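Local coordinates for protein nucleoporin NUP116 (Candida glabrata, PDB 3NF5) that probably serves as a structural component of the nuclear pore complex, the chain here being the protein's C-terminal, pore-targeting domain, at residues L39-F51 with I65-L79. Residues are numbered along the deposited sequence; the frame is centred on the assembly and turned at random.
Sequences LVVGNKQYGKIEF and ICDDLVVFQPMSVLL
Val-41 sends its two methyls to different partners: CG1, anti to the backbone N (chi1 -180°), meets Val-70 tip to tip and also touches Cys-66 SG, while CG2 lies 3.7 Å from Ile-65 CG2. At Asn-43 the side chain splits its work. CB packs 3.8 Å from Phe-72 CB, and OD1 accepts the N-H of Gln-45, two residues on, in the carbonyl plane: an Asx turn at the bend of the hairpin. Asn-43 O takes the N-H of both Tyr-46 and Gly-47, which form a classic beta bulge opposite it. The Tyr-46 ring lies over the Gln-73/Pro-74 peptide; Pro-74 CD stands 3.9 Å from the ring centroid, 16° off the normal, a CH-pi contact, and Gln-45 CB sits over the centre of the opposite face. Water 1 accepts the N-H of selenomethionine Met-75 (N to water O 2.9 Å) and lies within hydrogen-bonding distance of Tyr-46 O, to which it can donate. Gly-47 and Lys-48 pass their backbone across one face of Phe-72: Gly-47 CA makes a CH-pi contact 4.2 Å from the ring centroid, 28° off the normal, and Phe-72 CZ comes within 3.2 Å of Lys-48 C. Ile-49 CG2 lies 4.1 Å from Phe-72 CZ, the two side chains crossing at about a right angle, and it also meets Val-70 CG1. Within this domain of the Nup98-type autopeptidase family, the contact lays the two-stranded sheet 70-73/76-79 and the short helix 65-69 against one face of the six-stranded antiparallel sheet, where strand 16-19 flanks 40-43, and 97-101 flanks 47-51; Tyr-16 of the former hydrogen-bonds Phe-72 N through its hydroxyl.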
# COMPACT_ATOMS: atom_id res chain seq x y z
N LEU A 39 -8.12 -8.09 5.07
CA LEU A 39 -7.76 -6.68 5.38
C LEU A 39 -7.16 -5.96 4.11
O LEU A 39 -6.24 -6.46 3.43
CB LEU A 39 -6.81 -6.55 6.58
CG LEU A 39 -6.24 -5.19 7.03
CD1 LEU A 39 -7.41 -4.44 7.57
CD2 LEU A 39 -5.16 -5.23 8.09
N VAL A 40 -7.70 -4.77 3.87
CA VAL A 40 -7.30 -3.92 2.74
C VAL A 40 -7.04 -2.55 3.27
O VAL A 40 -7.91 -1.94 3.93
CB VAL A 40 -8.36 -3.83 1.60
CG1 VAL A 40 -7.83 -3.02 0.49
CG2 VAL A 40 -8.74 -5.23 1.09
N VAL A 41 -5.84 -2.04 2.99
CA VAL A 41 -5.56 -0.65 3.34
C VAL A 41 -5.13 0.01 2.02
O VAL A 41 -4.12 -0.41 1.44
CB VAL A 41 -4.45 -0.52 4.39
CG1 VAL A 41 -4.15 1.03 4.77
CG2 VAL A 41 -4.72 -1.39 5.68
N GLY A 42 -5.82 1.07 1.57
CA GLY A 42 -5.39 1.71 0.34
C GLY A 42 -5.42 3.24 0.36
O GLY A 42 -5.99 3.88 1.27
N ASN A 43 -4.82 3.81 -0.68
CA ASN A 43 -4.84 5.21 -0.94
C ASN A 43 -5.28 5.30 -2.41
O ASN A 43 -4.61 4.80 -3.27
CB ASN A 43 -3.45 5.79 -0.74
CG ASN A 43 -3.43 7.30 -1.01
OD1 ASN A 43 -3.98 7.77 -2.04
ND2 ASN A 43 -2.86 8.05 -0.09
N LYS A 44 -6.41 5.91 -2.68
CA LYS A 44 -7.04 5.89 -3.99
C LYS A 44 -6.15 6.44 -5.08
O LYS A 44 -6.21 6.01 -6.22
CB LYS A 44 -8.35 6.72 -3.99
CG LYS A 44 -9.52 6.13 -3.17
CD LYS A 44 -10.34 5.12 -3.96
CE LYS A 44 -11.46 4.48 -3.12
NZ LYS A 44 -12.43 5.48 -2.48
N GLN A 45 -5.34 7.42 -4.71
CA GLN A 45 -4.42 8.07 -5.65
C GLN A 45 -3.16 7.24 -5.96
O GLN A 45 -2.66 7.35 -7.07
CB GLN A 45 -3.95 9.44 -5.11
CG GLN A 45 -4.90 10.59 -5.21
CD GLN A 45 -4.13 11.89 -5.29
OE1 GLN A 45 -3.89 12.41 -6.39
NE2 GLN A 45 -3.63 12.36 -4.15
N TYR A 46 -2.64 6.45 -4.99
CA TYR A 46 -1.26 5.91 -5.08
C TYR A 46 -1.07 4.39 -4.97
O TYR A 46 -0.11 3.89 -5.53
CB TYR A 46 -0.36 6.57 -4.07
CG TYR A 46 -0.24 8.10 -4.25
CD1 TYR A 46 0.10 8.65 -5.49
CD2 TYR A 46 -0.49 8.97 -3.19
CE1 TYR A 46 0.18 10.10 -5.65
CE2 TYR A 46 -0.44 10.40 -3.35
CZ TYR A 46 -0.11 10.94 -4.58
OH TYR A 46 -0.00 12.36 -4.71
N GLY A 47 -1.94 3.67 -4.27
CA GLY A 47 -1.75 2.20 -4.20
C GLY A 47 -2.57 1.60 -3.10
O GLY A 47 -3.30 2.30 -2.39
N LYS A 48 -2.44 0.29 -2.95
CA LYS A 48 -3.11 -0.42 -1.87
C LYS A 48 -2.35 -1.68 -1.48
O LYS A 48 -1.57 -2.25 -2.25
CB LYS A 48 -4.52 -0.82 -2.24
CG LYS A 48 -4.73 -1.71 -3.47
CD LYS A 48 -6.20 -2.07 -3.71
CE LYS A 48 -6.43 -2.78 -5.05
NZ LYS A 48 -7.85 -3.24 -5.10
N ILE A 49 -2.63 -2.12 -0.26
CA ILE A 49 -2.17 -3.44 0.18
C ILE A 49 -3.36 -4.31 0.64
O ILE A 49 -4.29 -3.84 1.32
CB ILE A 49 -1.09 -3.29 1.27
CG1 ILE A 49 -0.53 -4.68 1.63
CG2 ILE A 49 -1.60 -2.52 2.42
CD1 ILE A 49 0.74 -4.64 2.48
N GLU A 50 -3.33 -5.56 0.18
CA GLU A 50 -4.44 -6.57 0.37
C GLU A 50 -3.73 -7.77 1.04
O GLU A 50 -2.96 -8.46 0.41
CB GLU A 50 -5.10 -6.93 -0.95
CG GLU A 50 -5.87 -5.74 -1.55
CD GLU A 50 -6.13 -5.84 -3.03
OE1 GLU A 50 -7.14 -5.24 -3.51
OE2 GLU A 50 -5.32 -6.45 -3.74
N PHE A 51 -3.91 -7.91 2.34
CA PHE A 51 -3.32 -8.98 3.10
C PHE A 51 -4.01 -10.30 2.75
O PHE A 51 -5.23 -10.38 2.73
CB PHE A 51 -3.39 -8.69 4.59
CG PHE A 51 -2.55 -7.56 4.98
CD1 PHE A 51 -3.07 -6.28 4.99
CD2 PHE A 51 -1.22 -7.75 5.22
CE1 PHE A 51 -2.27 -5.21 5.30
CE2 PHE A 51 -0.40 -6.70 5.50
CZ PHE A 51 -0.93 -5.41 5.55
N ILE A 65 -3.17 2.84 11.45
CA ILE A 65 -2.89 1.97 10.34
C ILE A 65 -2.78 2.75 9.03
O ILE A 65 -1.72 2.74 8.37
CB ILE A 65 -3.93 0.82 10.20
CG1 ILE A 65 -3.98 -0.04 11.45
CG2 ILE A 65 -3.59 -0.02 8.95
CD1 ILE A 65 -5.10 -1.07 11.43
N CYS A 66 -3.85 3.45 8.65
CA CYS A 66 -3.78 4.32 7.45
C CYS A 66 -2.91 5.55 7.67
O CYS A 66 -3.13 6.32 8.62
CB CYS A 66 -5.17 4.83 7.08
SG CYS A 66 -6.36 3.59 6.65
N ASP A 67 -1.96 5.75 6.76
CA ASP A 67 -1.07 6.94 6.70
C ASP A 67 -0.08 7.13 7.88
O ASP A 67 0.38 8.24 8.16
CB ASP A 67 -1.89 8.20 6.43
CG ASP A 67 -1.14 9.27 5.63
OD1 ASP A 67 -0.23 9.01 4.81
OD2 ASP A 67 -1.55 10.41 5.82
N ASP A 68 0.28 6.03 8.51
CA ASP A 68 1.35 5.97 9.52
C ASP A 68 2.03 4.59 9.38
O ASP A 68 3.10 4.51 8.88
CB ASP A 68 0.77 6.22 10.92
CG ASP A 68 1.77 6.05 12.04
OD1 ASP A 68 2.89 5.55 11.78
OD2 ASP A 68 1.40 6.34 13.22
N LEU A 69 1.36 3.51 9.75
CA LEU A 69 1.93 2.18 9.51
C LEU A 69 1.99 1.84 8.00
O LEU A 69 2.87 1.16 7.56
CB LEU A 69 1.09 1.12 10.19
CG LEU A 69 1.19 1.12 11.73
CD1 LEU A 69 0.35 -0.08 12.23
CD2 LEU A 69 2.65 1.01 12.15
N VAL A 70 0.99 2.26 7.25
CA VAL A 70 0.86 1.97 5.83
C VAL A 70 0.71 3.32 5.14
O VAL A 70 -0.27 4.04 5.40
CB VAL A 70 -0.36 1.08 5.48
CG1 VAL A 70 -0.38 0.83 3.96
CG2 VAL A 70 -0.33 -0.26 6.26
N VAL A 71 1.66 3.61 4.27
CA VAL A 71 1.77 4.90 3.53
C VAL A 71 2.01 4.61 2.04
O VAL A 71 2.85 3.80 1.68
CB VAL A 71 2.90 5.82 4.13
CG1 VAL A 71 3.18 7.08 3.24
CG2 VAL A 71 2.58 6.28 5.57
N PHE A 72 1.21 5.19 1.18
CA PHE A 72 1.40 5.15 -0.28
C PHE A 72 1.61 6.59 -0.73
O PHE A 72 0.85 7.46 -0.35
CB PHE A 72 0.16 4.59 -0.94
CG PHE A 72 -0.06 3.16 -0.65
CD1 PHE A 72 0.64 2.20 -1.35
CD2 PHE A 72 -0.93 2.77 0.39
CE1 PHE A 72 0.44 0.86 -1.06
CE2 PHE A 72 -1.12 1.43 0.66
CZ PHE A 72 -0.44 0.51 -0.03
N GLN A 73 2.71 6.85 -1.43
CA GLN A 73 3.07 8.13 -2.03
C GLN A 73 3.28 7.89 -3.52
O GLN A 73 3.23 6.75 -3.95
CB GLN A 73 4.42 8.55 -1.44
CG GLN A 73 4.45 8.84 0.03
CD GLN A 73 5.79 9.47 0.39
OE1 GLN A 73 6.84 8.81 0.35
NE2 GLN A 73 5.76 10.77 0.65
N PRO A 74 3.59 8.94 -4.29
CA PRO A 74 3.97 8.70 -5.69
C PRO A 74 5.09 7.70 -5.87
O PRO A 74 6.22 7.93 -5.41
CB PRO A 74 4.42 10.12 -6.17
CG PRO A 74 3.68 11.09 -5.27
CD PRO A 74 3.62 10.40 -3.93
N MSE A 75 4.79 6.57 -6.56
CA MSE A 75 5.76 5.49 -6.83
C MSE A 75 6.53 5.03 -5.59
O MSE A 75 7.74 4.76 -5.63
CB MSE A 75 6.71 5.89 -7.95
CG MSE A 75 5.98 6.39 -9.10
SE MSE A 75 7.12 6.50 -10.71
CE MSE A 75 6.04 7.77 -11.51
N SER A 76 5.79 4.93 -4.48
CA SER A 76 6.42 4.67 -3.20
C SER A 76 5.43 3.98 -2.23
O SER A 76 4.33 4.51 -2.00
CB SER A 76 6.99 5.99 -2.63
OG SER A 76 7.68 5.75 -1.39
N VAL A 77 5.84 2.80 -1.72
CA VAL A 77 5.20 2.11 -0.57
C VAL A 77 6.11 2.08 0.65
O VAL A 77 7.21 1.52 0.60
CB VAL A 77 4.87 0.65 -0.95
CG1 VAL A 77 3.82 0.05 0.07
CG2 VAL A 77 4.40 0.59 -2.32
N LEU A 78 5.65 2.68 1.75
CA LEU A 78 6.38 2.78 3.01
C LEU A 78 5.58 2.07 4.09
O LEU A 78 4.49 2.51 4.46
CB LEU A 78 6.51 4.23 3.38
CG LEU A 78 7.17 5.17 2.32
CD1 LEU A 78 7.17 6.65 2.81
CD2 LEU A 78 8.59 4.71 1.81
N LEU A 79 6.10 0.96 4.58
CA LEU A 79 5.41 0.19 5.61
C LEU A 79 6.20 0.31 6.94
O LEU A 79 7.41 0.10 6.95
CB LEU A 79 5.34 -1.25 5.15
CG LEU A 79 4.68 -1.50 3.81
CD1 LEU A 79 4.82 -2.99 3.39
CD2 LEU A 79 3.17 -1.00 3.77
O HOH W 1 2.20 5.40 -6.89